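Local structure of V-type ATPase 116 kDa subunit (Meiothermus ruber, 3RRK) at residues A[64-69]-A[273-278]; A[105-110]-A[250-255]. The protein is subunit I, a homolog of subunit a, of a V-ATPase, here its cytoplasmic N-terminal domain, and probably takes part in ATP-driven rotary proton transport. All coordinates share one frame; numbering follows the deposited sequence.

Interaction 1: residues A[64-69]-A[273-278]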
loop_
_atom_site.group_PDB
_atom_site.type_symbol
_atom_site.label_atom_id
_atom_site.label_comp_id
_atom_site.label_asym_id
_atom_site.label_seq_id
_atom_site.Cartn_x
_atom_site.Cartn_y
_atom_site.Cartn_z
ATOM N N ARG A 64 -2.702 -1.498 -21.146
ATOM C CA ARG A 64 -3.970 -1.908 -20.518
ATOM C C ARG A 64 -3.868 -3.222 -19.738
ATOM O O ARG A 64 -4.519 -3.378 -18.689
ATOM C CB ARG A 64 -5.137 -1.932 -21.530
ATOM C CG ARG A 64 -5.400 -0.547 -22.151
ATOM C CD ARG A 64 -6.214 -0.604 -23.442
ATOM N NE ARG A 64 -7.377 -1.477 -23.305
ATOM C CZ ARG A 64 -8.167 -1.803 -24.317
ATOM N NH1 ARG A 64 -7.909 -1.331 -25.529
ATOM N NH2 ARG A 64 -9.209 -2.594 -24.117
ATOM N N TRP A 65 -3.046 -4.155 -20.229
ATOM C CA TRP A 65 -2.840 -5.415 -19.507
ATOM C C TRP A 65 -2.056 -5.204 -18.219
ATOM O O TRP A 65 -2.302 -5.870 -17.215
ATOM C CB TRP A 65 -2.152 -6.455 -20.390
ATOM C CG TRP A 65 -3.057 -7.194 -21.299
ATOM C CD1 TRP A 65 -3.073 -7.135 -22.662
ATOM C CD2 TRP A 65 -4.100 -8.102 -20.922
ATOM N NE1 TRP A 65 -4.055 -7.961 -23.161
ATOM C CE2 TRP A 65 -4.698 -8.572 -22.115
ATOM C CE3 TRP A 65 -4.584 -8.571 -19.692
ATOM C CZ2 TRP A 65 -5.759 -9.480 -22.118
ATOM C CZ3 TRP A 65 -5.630 -9.484 -19.694
ATOM C CH2 TRP A 65 -6.206 -9.929 -20.904
ATOM N N GLU A 66 -1.107 -4.272 -18.259
ATOM C CA GLU A 66 -0.360 -3.896 -17.066
ATOM C C GLU A 66 -1.279 -3.277 -16.015
ATOM O O GLU A 66 -1.125 -3.518 -14.821
ATOM C CB GLU A 66 0.761 -2.937 -17.423
ATOM C CG GLU A 66 1.872 -3.565 -18.254
ATOM C CD GLU A 66 2.954 -2.567 -18.630
ATOM O OE1 GLU A 66 2.591 -1.398 -18.932
ATOM O OE2 GLU A 66 4.156 -2.957 -18.617
ATOM N N ALA A 67 -2.245 -2.490 -16.478
ATOM C CA ALA A 67 -3.237 -1.860 -15.607
ATOM C C ALA A 67 -4.136 -2.932 -14.993
ATOM O O ALA A 67 -4.462 -2.874 -13.804
ATOM C CB ALA A 67 -4.066 -0.819 -16.391
ATOM N N VAL A 68 -4.531 -3.917 -15.799
ATOM C CA VAL A 68 -5.202 -5.087 -15.246
ATOM C C VAL A 68 -4.352 -5.772 -14.165
ATOM O O VAL A 68 -4.841 -6.062 -13.081
ATOM C CB VAL A 68 -5.563 -6.124 -16.309
ATOM C CG1 VAL A 68 -6.240 -7.303 -15.649
ATOM C CG2 VAL A 68 -6.455 -5.526 -17.377
ATOM N N VAL A 69 -3.076 -6.004 -14.439
ATOM C CA VAL A 69 -2.224 -6.628 -13.429
ATOM C C VAL A 69 -2.225 -5.814 -12.133
ATOM O O VAL A 69 -2.438 -6.334 -11.042
ATOM C CB VAL A 69 -0.767 -6.803 -13.917
ATOM C CG1 VAL A 69 0.163 -7.036 -12.734
ATOM C CG2 VAL A 69 -0.663 -7.935 -14.932
ATOM N N ARG A 273 4.144 -11.779 -22.558
ATOM C CA ARG A 273 4.051 -12.091 -23.969
ATOM C C ARG A 273 4.340 -10.836 -24.783
ATOM O O ARG A 273 5.134 -10.862 -25.719
ATOM C CB ARG A 273 2.659 -12.643 -24.258
ATOM C CG ARG A 273 2.337 -12.950 -25.699
ATOM C CD ARG A 273 0.955 -13.586 -25.760
ATOM N NE ARG A 273 0.795 -14.565 -24.683
ATOM C CZ ARG A 273 -0.376 -14.993 -24.216
ATOM N NH1 ARG A 273 -1.512 -14.531 -24.725
ATOM N NH2 ARG A 273 -0.412 -15.878 -23.227
ATOM N N TYR A 274 3.715 -9.728 -24.406
ATOM C CA TYR A 274 3.925 -8.470 -25.108
ATOM C C TYR A 274 5.334 -7.951 -24.951
ATOM O O TYR A 274 5.934 -7.500 -25.916
ATOM C CB TYR A 274 2.941 -7.397 -24.628
ATOM C CG TYR A 274 1.613 -7.433 -25.332
ATOM C CD1 TYR A 274 1.352 -6.607 -26.417
ATOM C CD2 TYR A 274 0.625 -8.304 -24.922
ATOM C CE1 TYR A 274 0.129 -6.648 -27.065
ATOM C CE2 TYR A 274 -0.587 -8.358 -25.559
ATOM C CZ TYR A 274 -0.837 -7.530 -26.625
ATOM O OH TYR A 274 -2.066 -7.596 -27.241
ATOM N N LYS A 275 5.858 -7.981 -23.733
ATOM C CA LYS A 275 7.216 -7.494 -23.506
ATOM C C LYS A 275 8.240 -8.336 -24.284
ATOM O O LYS A 275 9.099 -7.791 -24.987
ATOM C CB LYS A 275 7.562 -7.425 -22.009
ATOM C CG LYS A 275 6.924 -6.243 -21.264
ATOM C CD LYS A 275 7.689 -5.882 -19.983
ATOM C CE LYS A 275 6.922 -4.916 -19.075
ATOM N NZ LYS A 275 6.962 -3.474 -19.496
ATOM N N ALA A 276 8.137 -9.658 -24.172
ATOM C CA ALA A 276 9.042 -10.569 -24.884
ATOM C C ALA A 276 9.240 -10.127 -26.325
ATOM O O ALA A 276 10.363 -9.930 -26.794
ATOM C CB ALA A 276 8.496 -11.991 -24.852
ATOM N N VAL A 277 8.131 -9.986 -27.029
ATOM C CA VAL A 277 8.161 -9.486 -28.387
ATOM C C VAL A 277 8.906 -8.155 -28.500
ATOM O O VAL A 277 9.729 -7.970 -29.400
ATOM C CB VAL A 277 6.737 -9.307 -28.926
ATOM C CG1 VAL A 277 6.767 -8.715 -30.325
ATOM C CG2 VAL A 277 6.008 -10.638 -28.900
ATOM N N ALA A 278 8.622 -7.233 -27.585
ATOM C CA ALA A 278 9.225 -5.899 -27.638
ATOM C C ALA A 278 10.723 -5.935 -27.368
ATOM O O ALA A 278 11.500 -5.262 -28.053
ATOM C CB ALA A 278 8.528 -4.949 -26.667
HETATM O O HOH W 1 -4.647 -8.688 -25.994
#
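The indole of Trp65 and the phenol ring of Tyr274 meet obliquely, with their planes turned 39° apart and the centroid of the indole five-membered ring 5.8 Å from that of the phenol ring. This is helix packing near the end of the long helical bundle that joins the two alpha/beta lobes of the domain: 64-69 belongs to helix 56-79 and 273-278 to the C-terminal part of helix 224-281. Contact is made at one point, where Trp65 CD1 lies 4.0 Å from Tyr274 CE2. A water oxygen lies in the indole plane, 3.0 Å from Trp65 NE1, whose N-H it accepts, and donates to Tyr274 OH, so the water links the indole N-H to the phenol hydroxyl beside the direct ring contact. Tyr274 OH is also hydrogen-bonded to Glu61, one turn back from Trp65. The buried indole also touches Leu94 of helix 94-138 and Ala267 and Glu270 of helix 224-281, wedging it among three helices. On the other flank, Glu66 and Lys275 cross at about a right angle in a salt bridge. The Glu66 chain runs out extended beyond CG (chi2 178°), while the Lys275 chain turns at its last torsion, chi4 -79°. That bend brings Lys275 NZ nearly in line with the C-O bond of Glu66 OE2, 3.0 Å away.

Interaction 2: residues A[105-110]-A[250-255]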
loop_
_atom_site.group_PDB
_atom_site.type_symbol
_atom_site.label_atom_id
_atom_site.label_comp_id
_atom_site.label_asym_id
_atom_site.label_seq_id
_atom_site.Cartn_x
_atom_site.Cartn_y
_atom_site.Cartn_z
ATOM N N ALA A 105 -12.290 -3.263 -8.567
ATOM C CA ALA A 105 -11.114 -2.520 -8.144
ATOM C C ALA A 105 -11.474 -1.191 -7.442
ATOM O O ALA A 105 -10.838 -0.798 -6.461
ATOM C CB ALA A 105 -10.197 -2.278 -9.326
ATOM N N SER A 106 -12.493 -0.503 -7.950
ATOM C CA SER A 106 -12.959 0.724 -7.319
ATOM C C SER A 106 -13.531 0.464 -5.924
ATOM O O SER A 106 -13.251 1.195 -4.980
ATOM C CB SER A 106 -13.989 1.417 -8.195
ATOM O OG SER A 106 -13.337 2.086 -9.249
ATOM N N ARG A 107 -14.329 -0.580 -5.791
ATOM C CA ARG A 107 -14.884 -0.900 -4.492
ATOM C C ARG A 107 -13.794 -1.305 -3.533
ATOM O O ARG A 107 -13.817 -0.926 -2.373
ATOM C CB ARG A 107 -15.935 -1.996 -4.586
ATOM C CG ARG A 107 -17.352 -1.473 -4.737
ATOM C CD ARG A 107 -18.287 -2.586 -5.183
ATOM N NE ARG A 107 -18.500 -3.600 -4.148
ATOM C CZ ARG A 107 -18.648 -4.904 -4.392
ATOM N NH1 ARG A 107 -18.578 -5.370 -5.643
ATOM N NH2 ARG A 107 -18.855 -5.750 -3.384
ATOM N N ALA A 108 -12.822 -2.065 -4.011
ATOM C CA ALA A 108 -11.797 -2.538 -3.103
ATOM C C ALA A 108 -10.982 -1.333 -2.676
ATOM O O ALA A 108 -10.594 -1.206 -1.513
ATOM C CB ALA A 108 -10.913 -3.621 -3.751
ATOM N N GLU A 109 -10.745 -0.420 -3.603
ATOM C CA GLU A 109 -9.906 0.717 -3.241
ATOM C C GLU A 109 -10.531 1.515 -2.106
ATOM O O GLU A 109 -9.852 1.899 -1.153
ATOM C CB GLU A 109 -9.625 1.615 -4.435
ATOM C CG GLU A 109 -8.453 2.560 -4.208
ATOM C CD GLU A 109 -8.444 3.725 -5.191
ATOM O OE1 GLU A 109 -9.456 3.908 -5.910
ATOM O OE2 GLU A 109 -7.432 4.465 -5.237
ATOM N N VAL A 110 -11.835 1.738 -2.220
ATOM C CA VAL A 110 -12.605 2.522 -1.265
ATOM C C VAL A 110 -12.711 1.786 0.073
ATOM O O VAL A 110 -12.373 2.328 1.114
ATOM C CB VAL A 110 -14.009 2.853 -1.854
ATOM C CG1 VAL A 110 -15.005 3.213 -0.778
ATOM C CG2 VAL A 110 -13.896 3.960 -2.898
ATOM N N ALA A 250 -15.478 -8.832 3.053
ATOM C CA ALA A 250 -15.782 -10.260 2.953
ATOM C C ALA A 250 -16.671 -10.547 1.755
ATOM O O ALA A 250 -16.380 -11.418 0.947
ATOM C CB ALA A 250 -16.438 -10.770 4.225
ATOM N N ARG A 251 -17.760 -9.803 1.640
ATOM C CA ARG A 251 -18.675 -9.973 0.519
ATOM C C ARG A 251 -17.956 -9.818 -0.822
ATOM O O ARG A 251 -18.243 -10.531 -1.774
ATOM C CB ARG A 251 -19.847 -9.008 0.648
ATOM C CG ARG A 251 -20.822 -9.020 -0.508
ATOM C CD ARG A 251 -22.012 -8.112 -0.214
ATOM N NE ARG A 251 -22.714 -8.523 1.005
ATOM C CZ ARG A 251 -22.797 -7.797 2.122
ATOM N NH1 ARG A 251 -22.233 -6.594 2.191
ATOM N NH2 ARG A 251 -23.461 -8.271 3.172
ATOM N N LEU A 252 -16.992 -8.913 -0.893
ATOM C CA LEU A 252 -16.277 -8.711 -2.144
ATOM C C LEU A 252 -15.352 -9.905 -2.436
ATOM O O LEU A 252 -15.177 -10.304 -3.587
ATOM C CB LEU A 252 -15.503 -7.397 -2.112
ATOM C CG LEU A 252 -14.826 -6.982 -3.419
ATOM C CD1 LEU A 252 -15.856 -6.849 -4.506
ATOM C CD2 LEU A 252 -14.047 -5.683 -3.271
ATOM N N SER A 253 -14.779 -10.476 -1.383
ATOM C CA SER A 253 -13.951 -11.659 -1.515
ATOM C C SER A 253 -14.762 -12.859 -2.040
ATOM O O SER A 253 -14.386 -13.524 -3.008
ATOM C CB SER A 253 -13.334 -12.012 -0.172
ATOM O OG SER A 253 -12.292 -12.955 -0.339
ATOM N N ARG A 254 -15.882 -13.135 -1.399
ATOM C CA ARG A 254 -16.712 -14.242 -1.827
ATOM C C ARG A 254 -17.221 -14.052 -3.255
ATOM O O ARG A 254 -17.266 -14.991 -4.036
ATOM C CB ARG A 254 -17.873 -14.443 -0.855
ATOM C CG ARG A 254 -17.436 -14.793 0.557
ATOM C CD ARG A 254 -18.606 -15.280 1.412
ATOM N NE ARG A 254 -19.609 -14.234 1.575
ATOM C CZ ARG A 254 -19.624 -13.355 2.573
ATOM N NH1 ARG A 254 -18.691 -13.402 3.512
ATOM N NH2 ARG A 254 -20.576 -12.432 2.631
ATOM N N GLU A 255 -17.595 -12.831 -3.608
ATOM C CA GLU A 255 -18.180 -12.604 -4.920
ATOM C C GLU A 255 -17.136 -12.599 -6.024
ATOM O O GLU A 255 -17.410 -12.990 -7.155
ATOM C CB GLU A 255 -18.921 -11.272 -4.940
ATOM C CG GLU A 255 -20.158 -11.206 -4.069
ATOM C CD GLU A 255 -20.730 -9.794 -3.989
ATOM O OE1 GLU A 255 -19.989 -8.826 -4.316
ATOM O OE2 GLU A 255 -21.917 -9.665 -3.601
#
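Arg107 reaches across from helix 94-138 to Leu252 and Glu255 on helix 224-281, and its side chain carries much of the contact. CB points toward the opposing helix, but CG and CD run along the outer flank without touching it; the turn about CG-CD (chi3 69°) then swings the guanidinium across. There the flat group lies against Leu252: CD1 stands 3.0 Å above one face of the guanidinium plane, offset toward its rim. Within this patch CZ, NH1 and NH2 all approach the same methyl, Arg107 NH1 coming to 3.3 Å of Leu252 CD1. At the tip, Arg107 NH2 meets Glu255 OE1 at 3.4 Å in a salt bridge whose hydrogen bond is weak, though fairly straight. The carboxylate oxygen sits at the edge of the guanidinium, near its plane, but the two planar groups are turned 67° apart, and OE1 lies clearly farther from NH1.

Leu252 divides its two methyls between neighbouring residues of helix 94-138. With CG anti to the backbone N, its side chain projects between the helices; while CD1 meets the arginine, the other branch, CD2, packs against Ala108 CB at 3.8 Å. Ala108 also touches Gln74 of helix 56-79, so the third helix borders the buried side. The segment axes are 11.0 Å apart at closest approach and make an angle of 151°. A leucine and an alanine inside, flanked by an arginine-glutamate pair at the more exposed margin, is an antiparallel helix-helix interface of the elongated bundle connecting the two alpha/beta lobes of this domain.

Overall arrangement
Interactions 1 and 2 share helix 224-281 and lie 25 Å apart between centres, joining it to helix 56-79 and helix 94-138, respectively, which follow each other in the chain. The first lies near the lobe that holds both modelled chain ends, the second nearer the middle of the molecule. Both are partly buried and pair apolar packing with a salt bridge toward solvent, but the buried component differs: aromatic and water-bridged in interaction 1, aliphatic in interaction 2. The ionic element differs too, a short lysine-glutamate bond in 64-69/273-278 against a longer, weak arginine-glutamate bond in 105-110/250-255. Interaction 2 buries the larger surface, 190 against 123 Å².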